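Local atomic coordinates of ornithine carbamoyltransferase, mitochondrial (Coccidioides immitis, PDB entry 3SDS), a protein that catalyses the transfer of the carbamoyl group from carbamoyl phosphate to L-ornithine, giving L-citrulline and phosphate in arginine biosynthesis. Residues A[32-37]-A[208-213]; A[62-67]-A[86-91]; A[66-71]-A[92-97]; A[195-200]-A[223-228]; A[260-265]-A[300-305]. All blocks are in the same frame, centred on the assembly; numbering follows the deposited sequence.

Interaction 1 of 5, residues A[32-37]-A[208-213]; sequences LTPTEF and ATKMGV
Lys-210 reaches across from the last turn of helix 199-210 to the residues that lead into helix 34-51, and its ammonium group donates to the backbone carbonyl of Leu-32, with NZ 2.7 Å from Leu-32 O. The approach is nearly head-on to the oxygen, with a C=O...N angle of 170°. The chain runs extended until its last torsion, where a bend (chi4 -81°) swings NZ onto the carbonyl. At the base of the side chain, Lys-210 CB lies 4.2 Å from the CB of Pro-34, where the two backbones come closest together.

Met-211, the first residue to leave the helix, folds back through bends at both chi2 and chi3, which brings its terminal methyl to the first turn of helix 34-51. There CE of Met-211 sits 3.6 Å from Pro-34 O and also touches the proline CB. The sulfur goes to Phe-37: SD is 4.1 Å from CD2, close to the ring plane, a Met-aromatic contact made at the edge and not over a face. Gly-212 follows with positive phi as the C' residue of a Schellman motif, Val-213 N bonding back to Ala-208 O.

On the other side the helix start is fixed by a capping box. Thr-33 OG1 accepts from Glu-36 N, and Glu-36 OE1 accepts from Thr-33 N, while Arg-24 forms a salt bridge with OE2. The contact thus joins the beginning of helix 34-51, in the carbamoyl-phosphate domain, to the end of helix 199-210, in the ornithine domain, with helix 156-169 packing on both through Ile-160 against Phe-37 and Phe-163 against Met-211.

Interaction 2 of 5, residues A[62-67]-A[86-91]; sequences GALSGK and GAVVKM
Leu-64 and Met-91 meet where two overlapping beta turns, a type I turn over 62-65 and a type II turn over 64-67, pass the C-terminal end of helix 78-90 and lead into strand 68-73 of the carbamoyl-phosphate domain. Leu-64 N donates to Met-91 O at 3.0 Å, from a position tilted 23° out of the carbonyl plane. Beside this bond the two side chains touch at their bases, with Leu-64 CG 4.1 Å from Met-91 CB. Ala-63 CB lies against Met-91 CG at 4.4 Å. One turn back on the helix, Val-88 brings CG1 to the CD1 branch of Leu-64.

Further out, Val-347 of helix 327-347 packs against Leu-64. Gly-66, whose backbone angles suit a residue without a side chain, lets the second turn close with Lys-67 N bonded to Leu-64 O. The helix itself lies between that C-terminal helix, which meets Ala-87, and the trimer interface, where Val-89 packs on His-94 of the second subunit and Lys-90 on Gly-66 of the same neighbour. A water bridges the backbones at the outer edge, accepting from Gly-62 N at 3.2 Å and donating to Lys-90 O at 2.6 Å.

Interaction 3 of 5, residues A[66-71]-A[92-97]; sequences GKTVAM and GGHPMF
Strands 68-71 and 94-97 run side by side and parallel, their axes 4.7 Å apart and inclined by 26°, with four backbone bonds laced along them: His-94 N to Lys-67 O, which reaches back into the loop before the first strand, then Val-69 N to His-94 O, Met-96 N to Val-69 O and Met-71 N to Met-96 O.

On one face, Thr-68 sends CG2 to the edge of the His-94 imidazole and against Met-96 CB at 4.0 Å. Met-96 then stretches out and turns at chi3 (72°), which brings its CE to Ala-70 CB at 3.7 Å. This face looks onto the third subunit: His-94 NE2 hydrogen-bonds to OE2 of Glu-85 of that subunit.

On the reverse face, with Val-69, Pro-95 and Phe-97, Met-71 crosses Phe-97 at about a right angle. Met-71 CE lies 3.8 Å from Phe-97 CB and 4.2 Å from Pro-95 CB, against helix 78-90, where Thr-84 and Glu-85 touch Met-71. Arg-81 of the same helix makes a cation-pi contact with the Phe-97 ring.

Strand 68-73, helix 78-90 and strand 94-98 form a beta-alpha-beta unit at the edge of the domain's parallel sheet, and the loop between the first strand and the helix carries Ser-77, part of the probable carbamoyl-phosphate site.

Interaction 4 of 5, residues A[195-200]-A[223-228]; sequences GDANNV and YEIPSH
Ala-197 makes the close-packed part of this contact, its methyl pressed against the backbone where Tyr-223 runs into Ile-225. Ala-197 CB lies 3.3 Å from Tyr-223 O and 3.7 Å from Glu-224 C, and it also meets the CG1 branch of Ile-225 at 4.3 Å. Beside it Asp-196, with CG anti to the backbone N (chi1 -172°), carries OD1 to within 3.4 Å of Tyr-223 CB. That is packing and not a polar bond; the carboxylate stands nearly upright to the phenol ring, the planes 82° apart. Its other oxygen, OD2, has a long, weak ion pair with Arg-279, and Phe-283 meets the tyrosine ring.

The outer side is looser. Glu-224 points away to solvent and uses OE2 on the amide of Gly-222, while Pro-226 packs on Phe-202 instead. Away from the contact, Asn-198 caps helix 199-210 through a weak bond from Val-200 N to OD1, and Asn-199 probably binds L-ornithine.

Both segments run from the loops after neighbouring parallel strands of the ornithine domain, 190-194 and 214-218, into the starts of helices 199-210 and 227-237, so the contact joins them at the C-terminal ends of the sheet's strands.

Interaction 5 of 5, residues A[260-265]-A[300-305]; sequences DVIVTD and ENWKFM
Ile-262 lays its CD1 over one face of the Trp-302 indole, 4.0 Å from the centroid of the six-membered ring and 27° off its normal, a CH-pi contact displaced toward the rim with CE3 as the nearest atom. Trp-302 gets there because its CG sits between backbone N and carbonyl carbon (chi1 65°), turning the ring over the neighbouring strand. Thr-264 CG2 meets the edge of the Phe-304 ring, 3.9 Å from CE1. Val-319 of helix 317-320 packs on both aromatic rings.

On the sheet face of Val-261, Val-263, Lys-303 and Met-305, Val-261 CG1 touches Met-305 SD at 3.9 Å, and Val-263 CG1 touches Met-305 CB at 4.0 Å. Helix 156-169 covers this side, bringing Ile-166 and Asp-162 to the methionine.

Four backbone bonds hold the strands parallel in the Rossmann-like sheet of the ornithine domain, where 303-306 is one of the two outermost strands within the chain and 261-264 its inner neighbour. Ile-262 N gives the straightest bond, to Lys-303 O at 2.9 Å (172°). Lys-303 N to Asp-260 O, Met-305 N to Ile-262 O and Thr-264 N to Met-305 O complete the ladder.

Polar groups gather at the ends. Water links Asp-260 OD1 (2.9 Å) to Asn-301 OD1 (3.2 Å), while Asp-260 OD2 takes the amide of Lys-190. At the far end Thr-264 OG1 bonds to Val-194 O, next to Asp-265, which probably binds L-ornithine.

How the interactions relate
Interactions 3 and 5 are the buried sheet pairings, one in each domain, both parallel ladders with mostly apolar side chains; in 3 the face with His-94 turns to the third subunit, whereas 5 lies within its own chain. Interaction 2 is partly buried and adjoins 3: they share Gly-66 and Lys-67, and Val-88 O probably accepts from Gly-93 N. Interaction 4, a surface contact of loops without a direct polar bond, meets 5 where Asn-198 ND2 lies 2.7 Å from Asp-265 OD2, so two probable ornithine-site regions touch. Interaction 1 is buried too, but it bridges the domains with a lysine-to-carbonyl bond and shares helix 199-210 with interaction 4.

Interaction 1 of 5, residues A[32-37]-A[208-213]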
# COMPACT_ATOMS: atom_id res chain seq x y z
N LEU A 32 18.02 -18.67 18.69
CA LEU A 32 17.28 -19.92 18.48
C LEU A 32 18.10 -21.11 18.91
O LEU A 32 19.30 -21.16 18.64
CB LEU A 32 16.89 -20.12 17.01
CG LEU A 32 15.98 -19.07 16.37
CD1 LEU A 32 15.72 -19.30 14.85
CD2 LEU A 32 14.69 -19.09 17.12
N THR A 33 17.46 -22.07 19.57
CA THR A 33 18.14 -23.33 19.88
C THR A 33 18.28 -24.09 18.57
O THR A 33 17.59 -23.77 17.60
CB THR A 33 17.33 -24.22 20.86
OG1 THR A 33 16.03 -24.48 20.30
CG2 THR A 33 17.19 -23.56 22.25
N PRO A 34 19.16 -25.11 18.53
CA PRO A 34 19.20 -25.95 17.33
C PRO A 34 17.84 -26.61 17.01
O PRO A 34 17.47 -26.65 15.84
CB PRO A 34 20.27 -26.99 17.65
CG PRO A 34 21.08 -26.38 18.73
CD PRO A 34 20.16 -25.53 19.53
N THR A 35 17.10 -27.09 18.02
CA THR A 35 15.76 -27.66 17.78
C THR A 35 14.78 -26.65 17.16
O THR A 35 14.12 -26.95 16.16
CB THR A 35 15.15 -28.22 19.07
OG1 THR A 35 16.00 -29.26 19.59
CG2 THR A 35 13.74 -28.79 18.83
N GLU A 36 14.67 -25.47 17.75
CA GLU A 36 13.80 -24.41 17.26
C GLU A 36 14.11 -24.05 15.80
O GLU A 36 13.19 -23.70 15.05
CB GLU A 36 13.92 -23.15 18.14
CG GLU A 36 13.18 -23.19 19.48
CD GLU A 36 13.57 -22.01 20.39
OE1 GLU A 36 14.63 -21.38 20.13
OE2 GLU A 36 12.82 -21.73 21.38
N PHE A 37 15.38 -24.12 15.40
CA PHE A 37 15.76 -23.74 14.05
C PHE A 37 15.39 -24.81 13.03
O PHE A 37 14.90 -24.50 11.93
CB PHE A 37 17.26 -23.40 13.95
CG PHE A 37 17.69 -22.91 12.59
CD1 PHE A 37 17.53 -21.57 12.23
CD2 PHE A 37 18.23 -23.78 11.66
CE1 PHE A 37 17.91 -21.13 10.96
CE2 PHE A 37 18.62 -23.34 10.40
CZ PHE A 37 18.46 -22.02 10.05
N ALA A 208 24.69 -22.89 10.37
CA ALA A 208 25.52 -24.04 10.02
C ALA A 208 26.20 -24.73 11.24
O ALA A 208 26.27 -25.97 11.30
CB ALA A 208 26.56 -23.64 8.99
N THR A 209 26.70 -23.93 12.18
CA THR A 209 27.30 -24.45 13.40
C THR A 209 26.30 -25.29 14.19
O THR A 209 26.61 -26.42 14.56
CB THR A 209 27.85 -23.33 14.29
OG1 THR A 209 28.90 -22.65 13.61
CG2 THR A 209 28.39 -23.88 15.56
N LYS A 210 25.11 -24.76 14.42
CA LYS A 210 24.04 -25.51 15.11
C LYS A 210 23.63 -26.81 14.40
O LYS A 210 23.20 -27.78 15.05
CB LYS A 210 22.81 -24.62 15.33
CG LYS A 210 23.03 -23.38 16.21
CD LYS A 210 21.75 -22.55 16.30
CE LYS A 210 22.00 -21.22 17.02
NZ LYS A 210 22.01 -21.34 18.51
N MET A 211 23.79 -26.83 13.08
CA MET A 211 23.36 -27.97 12.26
C MET A 211 24.47 -28.96 11.94
O MET A 211 24.27 -29.90 11.16
CB MET A 211 22.72 -27.47 10.97
CG MET A 211 21.46 -26.61 11.15
SD MET A 211 20.02 -27.51 11.76
CE MET A 211 20.18 -27.25 13.53
N GLY A 212 25.65 -28.77 12.54
CA GLY A 212 26.78 -29.67 12.30
C GLY A 212 27.35 -29.57 10.89
O GLY A 212 27.93 -30.53 10.39
N VAL A 213 27.19 -28.40 10.27
CA VAL A 213 27.72 -28.15 8.91
C VAL A 213 29.01 -27.31 8.93
O VAL A 213 29.05 -26.25 9.57
CB VAL A 213 26.66 -27.45 8.03
CG1 VAL A 213 27.12 -27.37 6.57
CG2 VAL A 213 25.33 -28.17 8.13

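Interaction 2 of 5, residues A[62-67]-A[86-91]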
# COMPACT_ATOMS: atom_id res chain seq x y z
N GLY A 62 -7.01 -17.95 8.06
CA GLY A 62 -7.49 -16.86 8.88
C GLY A 62 -6.74 -16.67 10.20
O GLY A 62 -7.24 -16.03 11.11
N ALA A 63 -5.54 -17.22 10.33
CA ALA A 63 -4.78 -17.07 11.56
C ALA A 63 -4.49 -15.61 11.93
O ALA A 63 -4.37 -15.28 13.12
CB ALA A 63 -3.48 -17.85 11.48
N LEU A 64 -4.39 -14.73 10.93
CA LEU A 64 -4.08 -13.31 11.17
C LEU A 64 -5.20 -12.36 10.75
O LEU A 64 -4.94 -11.16 10.53
CB LEU A 64 -2.79 -12.90 10.46
CG LEU A 64 -1.42 -13.27 11.02
CD1 LEU A 64 -0.39 -12.51 10.27
CD2 LEU A 64 -1.33 -12.98 12.51
N SER A 65 -6.43 -12.84 10.63
CA SER A 65 -7.48 -11.98 10.09
C SER A 65 -7.94 -10.91 11.09
O SER A 65 -8.00 -11.15 12.29
CB SER A 65 -8.65 -12.82 9.59
OG SER A 65 -9.29 -13.40 10.71
N GLY A 66 -8.27 -9.73 10.58
CA GLY A 66 -8.51 -8.57 11.43
C GLY A 66 -7.22 -7.86 11.83
O GLY A 66 -7.28 -6.75 12.39
N LYS A 67 -6.06 -8.46 11.54
CA LYS A 67 -4.79 -7.97 12.08
C LYS A 67 -3.83 -7.33 11.09
O LYS A 67 -3.74 -7.74 9.92
CB LYS A 67 -4.08 -9.07 12.85
CG LYS A 67 -4.99 -9.68 13.88
CD LYS A 67 -4.28 -10.43 14.98
CE LYS A 67 -5.32 -10.81 16.02
NZ LYS A 67 -4.87 -11.98 16.77
N GLY A 86 3.40 -11.14 0.68
CA GLY A 86 2.76 -12.42 0.30
C GLY A 86 2.49 -13.36 1.46
O GLY A 86 1.46 -14.03 1.50
N ALA A 87 3.43 -13.41 2.40
CA ALA A 87 3.33 -14.29 3.57
C ALA A 87 2.21 -13.89 4.52
O ALA A 87 1.42 -14.73 4.96
CB ALA A 87 4.64 -14.32 4.31
N VAL A 88 2.14 -12.60 4.83
CA VAL A 88 1.06 -12.08 5.66
C VAL A 88 -0.30 -12.42 5.03
O VAL A 88 -1.20 -12.91 5.73
CB VAL A 88 1.22 -10.56 5.87
CG1 VAL A 88 0.07 -9.98 6.69
CG2 VAL A 88 2.57 -10.26 6.52
N VAL A 89 -0.45 -12.18 3.73
CA VAL A 89 -1.75 -12.38 3.05
C VAL A 89 -2.24 -13.85 3.03
O VAL A 89 -3.43 -14.10 3.21
CB VAL A 89 -1.75 -11.75 1.63
CG1 VAL A 89 -3.00 -12.19 0.82
CG2 VAL A 89 -1.67 -10.24 1.72
N LYS A 90 -1.34 -14.81 2.82
CA LYS A 90 -1.71 -16.24 2.97
C LYS A 90 -2.40 -16.52 4.30
O LYS A 90 -3.35 -17.34 4.35
CB LYS A 90 -0.51 -17.17 2.78
CG LYS A 90 -0.16 -17.49 1.33
CD LYS A 90 -0.99 -18.65 0.81
CE LYS A 90 -1.38 -18.51 -0.70
NZ LYS A 90 -0.32 -17.93 -1.60
N MET A 91 -1.94 -15.84 5.37
CA MET A 91 -2.60 -15.96 6.69
C MET A 91 -3.84 -15.06 6.90
O MET A 91 -4.44 -15.03 7.99
CB MET A 91 -1.60 -15.80 7.82
CG MET A 91 -0.81 -17.07 8.06
SD MET A 91 0.61 -16.90 9.17
CE MET A 91 1.80 -16.30 7.97
O HOH W 1 -5.82 -17.60 5.12

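Interaction 3 of 5, residues A[66-71]-A[92-97]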
# COMPACT_ATOMS: atom_id res chain seq x y z
N GLY A 66 -8.27 -9.73 10.58
CA GLY A 66 -8.51 -8.57 11.43
C GLY A 66 -7.22 -7.86 11.83
O GLY A 66 -7.28 -6.75 12.39
N LYS A 67 -6.06 -8.46 11.54
CA LYS A 67 -4.79 -7.97 12.08
C LYS A 67 -3.83 -7.33 11.09
O LYS A 67 -3.74 -7.74 9.92
CB LYS A 67 -4.08 -9.07 12.85
CG LYS A 67 -4.99 -9.68 13.88
CD LYS A 67 -4.28 -10.43 14.98
CE LYS A 67 -5.32 -10.81 16.02
NZ LYS A 67 -4.87 -11.98 16.77
N THR A 68 -3.12 -6.31 11.57
CA THR A 68 -2.14 -5.56 10.76
C THR A 68 -0.71 -5.89 11.15
O THR A 68 -0.39 -5.98 12.36
CB THR A 68 -2.35 -4.06 10.93
OG1 THR A 68 -3.72 -3.74 10.66
CG2 THR A 68 -1.44 -3.27 10.00
N VAL A 69 0.15 -6.08 10.15
CA VAL A 69 1.59 -6.17 10.38
C VAL A 69 2.27 -4.93 9.79
O VAL A 69 2.10 -4.64 8.60
CB VAL A 69 2.16 -7.46 9.76
CG1 VAL A 69 3.70 -7.49 9.85
CG2 VAL A 69 1.56 -8.68 10.41
N ALA A 70 3.03 -4.20 10.59
CA ALA A 70 3.73 -3.01 10.06
C ALA A 70 5.12 -3.35 9.52
O ALA A 70 5.93 -4.00 10.19
CB ALA A 70 3.83 -1.92 11.11
N MET A 71 5.40 -2.92 8.29
CA MET A 71 6.74 -3.06 7.69
C MET A 71 7.45 -1.71 7.71
O MET A 71 7.02 -0.76 7.02
CB MET A 71 6.66 -3.58 6.25
CG MET A 71 5.83 -4.84 6.05
SD MET A 71 5.72 -5.36 4.31
CE MET A 71 4.63 -4.14 3.59
N GLY A 92 -4.25 -14.37 5.84
CA GLY A 92 -5.45 -13.55 5.89
C GLY A 92 -5.29 -12.23 6.62
O GLY A 92 -6.29 -11.60 6.94
N GLY A 93 -4.05 -11.80 6.87
CA GLY A 93 -3.80 -10.52 7.54
C GLY A 93 -3.56 -9.37 6.56
O GLY A 93 -3.55 -9.59 5.34
N HIS A 94 -3.36 -8.16 7.10
CA HIS A 94 -2.98 -6.98 6.30
C HIS A 94 -1.56 -6.41 6.55
O HIS A 94 -1.22 -6.02 7.67
CB HIS A 94 -4.03 -5.87 6.44
CG HIS A 94 -3.68 -4.62 5.69
ND1 HIS A 94 -3.84 -4.49 4.32
CD2 HIS A 94 -3.17 -3.43 6.12
CE1 HIS A 94 -3.45 -3.28 3.95
NE2 HIS A 94 -3.04 -2.62 5.02
N PRO A 95 -0.73 -6.36 5.50
CA PRO A 95 0.62 -5.77 5.52
C PRO A 95 0.67 -4.25 5.24
O PRO A 95 0.14 -3.80 4.22
CB PRO A 95 1.34 -6.54 4.41
CG PRO A 95 0.26 -6.93 3.47
CD PRO A 95 -0.95 -7.18 4.29
N MET A 96 1.31 -3.48 6.12
CA MET A 96 1.30 -2.02 6.00
C MET A 96 2.71 -1.49 5.71
O MET A 96 3.63 -1.68 6.52
CB MET A 96 0.69 -1.38 7.25
CG MET A 96 0.84 0.11 7.37
SD MET A 96 -0.02 0.80 8.81
CE MET A 96 0.97 0.24 10.20
N PHE A 97 2.87 -0.85 4.56
CA PHE A 97 4.19 -0.41 4.11
C PHE A 97 4.50 1.00 4.57
O PHE A 97 3.79 1.93 4.25
CB PHE A 97 4.32 -0.52 2.59
CG PHE A 97 5.60 0.05 2.05
CD1 PHE A 97 6.84 -0.48 2.43
CD2 PHE A 97 5.58 1.11 1.15
CE1 PHE A 97 8.05 0.05 1.92
CE2 PHE A 97 6.79 1.64 0.63
CZ PHE A 97 8.02 1.11 1.02

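Interaction 4 of 5, residues A[195-200]-A[223-228]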
# COMPACT_ATOMS: atom_id res chain seq x y z
N GLY A 195 34.21 -14.08 -0.86
CA GLY A 195 33.85 -12.67 -1.01
C GLY A 195 33.94 -11.85 0.26
O GLY A 195 34.77 -12.13 1.12
N ASP A 196 33.10 -10.83 0.39
CA ASP A 196 33.10 -9.99 1.58
C ASP A 196 32.36 -10.62 2.77
O ASP A 196 31.40 -11.39 2.58
CB ASP A 196 32.53 -8.59 1.27
CG ASP A 196 32.68 -7.59 2.46
OD1 ASP A 196 33.68 -7.67 3.24
OD2 ASP A 196 31.80 -6.71 2.59
N ALA A 197 32.82 -10.30 3.98
CA ALA A 197 32.19 -10.77 5.22
C ALA A 197 31.06 -9.83 5.60
O ALA A 197 31.31 -8.69 5.99
CB ALA A 197 33.22 -10.82 6.34
N ASN A 198 29.82 -10.28 5.49
CA ASN A 198 28.72 -9.38 5.81
C ASN A 198 27.60 -10.04 6.60
O ASN A 198 27.68 -11.23 6.95
CB ASN A 198 28.19 -8.70 4.53
CG ASN A 198 27.59 -9.69 3.53
OD1 ASN A 198 27.11 -10.77 3.88
ND2 ASN A 198 27.60 -9.29 2.26
N ASN A 199 26.57 -9.23 6.87
CA ASN A 199 25.38 -9.66 7.61
C ASN A 199 24.85 -11.07 7.27
O ASN A 199 24.61 -11.86 8.18
CB ASN A 199 24.25 -8.60 7.55
CG ASN A 199 23.85 -8.19 6.11
OD1 ASN A 199 24.24 -8.80 5.11
ND2 ASN A 199 23.04 -7.14 6.03
N VAL A 200 24.72 -11.37 5.98
CA VAL A 200 24.19 -12.66 5.54
C VAL A 200 25.07 -13.83 5.97
O VAL A 200 24.59 -14.78 6.60
CB VAL A 200 23.94 -12.69 4.02
CG1 VAL A 200 23.86 -14.13 3.51
CG2 VAL A 200 22.66 -11.85 3.63
N TYR A 223 38.85 -7.35 5.30
CA TYR A 223 37.42 -7.61 5.09
C TYR A 223 36.96 -8.90 5.79
O TYR A 223 36.06 -9.61 5.32
CB TYR A 223 37.11 -7.62 3.59
CG TYR A 223 37.44 -6.30 2.95
CD1 TYR A 223 38.67 -6.08 2.35
CD2 TYR A 223 36.53 -5.25 2.99
CE1 TYR A 223 38.98 -4.85 1.80
CE2 TYR A 223 36.82 -4.02 2.43
CZ TYR A 223 38.05 -3.82 1.85
OH TYR A 223 38.34 -2.60 1.30
N GLU A 224 37.57 -9.16 6.94
CA GLU A 224 37.35 -10.37 7.72
C GLU A 224 36.11 -10.30 8.61
O GLU A 224 35.55 -9.23 8.85
CB GLU A 224 38.58 -10.62 8.59
CG GLU A 224 39.88 -10.75 7.80
CD GLU A 224 40.68 -9.45 7.69
OE1 GLU A 224 40.12 -8.36 7.95
OE2 GLU A 224 41.88 -9.53 7.34
N ILE A 225 35.68 -11.45 9.10
CA ILE A 225 34.62 -11.52 10.09
C ILE A 225 35.05 -10.74 11.32
O ILE A 225 36.14 -10.97 11.85
CB ILE A 225 34.33 -12.99 10.49
CG1 ILE A 225 33.98 -13.84 9.25
CG2 ILE A 225 33.24 -13.06 11.56
CD1 ILE A 225 33.74 -15.30 9.55
N PRO A 226 34.21 -9.80 11.78
CA PRO A 226 34.43 -9.10 13.05
C PRO A 226 34.47 -10.07 14.23
O PRO A 226 33.68 -11.00 14.30
CB PRO A 226 33.20 -8.19 13.17
CG PRO A 226 32.74 -7.98 11.78
CD PRO A 226 33.07 -9.24 11.03
N SER A 227 35.39 -9.83 15.17
CA SER A 227 35.60 -10.79 16.27
C SER A 227 34.42 -10.93 17.24
O SER A 227 34.29 -11.96 17.90
CB SER A 227 36.91 -10.51 17.00
OG SER A 227 36.94 -9.18 17.45
N HIS A 228 33.55 -9.92 17.31
CA HIS A 228 32.29 -10.10 18.01
C HIS A 228 31.45 -11.23 17.36
O HIS A 228 30.76 -11.97 18.05
CB HIS A 228 31.47 -8.80 18.10
CG HIS A 228 30.12 -9.00 18.73
ND1 HIS A 228 29.96 -9.32 20.07
CD2 HIS A 228 28.87 -8.96 18.20
CE1 HIS A 228 28.68 -9.47 20.33
NE2 HIS A 228 27.99 -9.25 19.22

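Interaction 5 of 5, residues A[260-265]-A[300-305]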
# COMPACT_ATOMS: atom_id res chain seq x y z
N ASP A 260 30.73 -28.58 -0.76
CA ASP A 260 29.51 -29.12 -1.35
C ASP A 260 28.73 -28.00 -2.01
O ASP A 260 28.02 -28.23 -3.01
CB ASP A 260 28.65 -29.81 -0.29
CG ASP A 260 29.31 -31.05 0.26
OD1 ASP A 260 29.45 -32.06 -0.49
OD2 ASP A 260 29.71 -31.01 1.46
N VAL A 261 28.87 -26.80 -1.46
CA VAL A 261 28.18 -25.61 -1.93
C VAL A 261 29.15 -24.45 -1.98
O VAL A 261 30.01 -24.33 -1.09
CB VAL A 261 27.03 -25.22 -0.98
CG1 VAL A 261 26.36 -23.93 -1.44
CG2 VAL A 261 26.03 -26.36 -0.85
N ILE A 262 29.03 -23.61 -3.00
CA ILE A 262 29.78 -22.35 -3.02
C ILE A 262 28.84 -21.13 -3.01
O ILE A 262 27.91 -21.03 -3.82
CB ILE A 262 30.82 -22.29 -4.17
CG1 ILE A 262 31.85 -23.41 -4.01
CG2 ILE A 262 31.54 -20.94 -4.17
CD1 ILE A 262 32.76 -23.63 -5.23
N VAL A 263 29.10 -20.21 -2.08
CA VAL A 263 28.28 -19.00 -1.90
C VAL A 263 29.10 -17.72 -2.07
O VAL A 263 30.24 -17.63 -1.61
CB VAL A 263 27.62 -18.93 -0.50
CG1 VAL A 263 26.33 -18.17 -0.59
CG2 VAL A 263 27.35 -20.27 0.05
N THR A 264 28.49 -16.73 -2.72
CA THR A 264 29.00 -15.37 -2.71
C THR A 264 27.88 -14.32 -2.50
O THR A 264 26.72 -14.68 -2.26
CB THR A 264 29.88 -15.08 -3.96
OG1 THR A 264 30.60 -13.85 -3.79
CG2 THR A 264 29.03 -15.05 -5.26
N ASP A 265 28.24 -13.04 -2.61
CA ASP A 265 27.34 -11.92 -2.39
C ASP A 265 27.93 -10.67 -3.06
O ASP A 265 29.15 -10.57 -3.20
CB ASP A 265 27.23 -11.65 -0.88
CG ASP A 265 26.09 -10.68 -0.53
OD1 ASP A 265 25.49 -10.07 -1.45
OD2 ASP A 265 25.80 -10.53 0.69
N GLU A 300 32.69 -32.82 -7.37
CA GLU A 300 32.25 -32.92 -8.75
C GLU A 300 30.89 -32.23 -8.96
O GLU A 300 30.69 -31.53 -9.95
CB GLU A 300 32.23 -34.39 -9.18
CG GLU A 300 31.94 -34.64 -10.68
CD GLU A 300 32.92 -33.92 -11.61
OE1 GLU A 300 34.10 -33.71 -11.23
OE2 GLU A 300 32.51 -33.57 -12.74
N ASN A 301 29.96 -32.41 -8.02
CA ASN A 301 28.61 -31.86 -8.18
C ASN A 301 28.30 -30.65 -7.29
O ASN A 301 27.19 -30.52 -6.78
CB ASN A 301 27.55 -32.96 -8.00
CG ASN A 301 27.56 -33.56 -6.60
OD1 ASN A 301 28.62 -33.79 -6.00
ND2 ASN A 301 26.37 -33.82 -6.06
N TRP A 302 29.28 -29.76 -7.12
CA TRP A 302 29.08 -28.58 -6.26
C TRP A 302 27.97 -27.67 -6.79
O TRP A 302 27.78 -27.55 -8.00
CB TRP A 302 30.39 -27.79 -6.08
CG TRP A 302 30.91 -27.17 -7.34
CD1 TRP A 302 31.67 -27.78 -8.30
CD2 TRP A 302 30.70 -25.83 -7.79
NE1 TRP A 302 31.95 -26.90 -9.31
CE2 TRP A 302 31.37 -25.70 -9.03
CE3 TRP A 302 30.00 -24.73 -7.27
CZ2 TRP A 302 31.37 -24.50 -9.76
CZ3 TRP A 302 30.01 -23.54 -8.00
CH2 TRP A 302 30.69 -23.44 -9.24
N LYS A 303 27.24 -27.04 -5.87
CA LYS A 303 26.08 -26.22 -6.20
C LYS A 303 26.36 -24.76 -5.87
O LYS A 303 27.20 -24.46 -5.03
CB LYS A 303 24.86 -26.71 -5.41
CG LYS A 303 24.47 -28.19 -5.61
CD LYS A 303 23.82 -28.39 -6.98
CE LYS A 303 22.92 -29.61 -7.02
NZ LYS A 303 23.54 -30.80 -7.69
N PHE A 304 25.65 -23.84 -6.52
CA PHE A 304 25.90 -22.42 -6.33
C PHE A 304 24.71 -21.66 -5.70
O PHE A 304 23.54 -21.91 -6.05
CB PHE A 304 26.30 -21.77 -7.65
CG PHE A 304 26.49 -20.28 -7.56
CD1 PHE A 304 27.62 -19.75 -6.94
CD2 PHE A 304 25.54 -19.41 -8.08
CE1 PHE A 304 27.80 -18.38 -6.84
CE2 PHE A 304 25.70 -18.04 -7.99
CZ PHE A 304 26.83 -17.52 -7.36
N MET A 305 25.04 -20.73 -4.80
CA MET A 305 24.07 -19.91 -4.06
C MET A 305 24.51 -18.43 -3.90
O MET A 305 25.68 -18.15 -3.62
CB MET A 305 23.80 -20.52 -2.68
CG MET A 305 23.03 -21.83 -2.72
SD MET A 305 22.74 -22.58 -1.10
CE MET A 305 21.64 -21.35 -0.39
O HOH W 2 28.17 -33.22 -2.85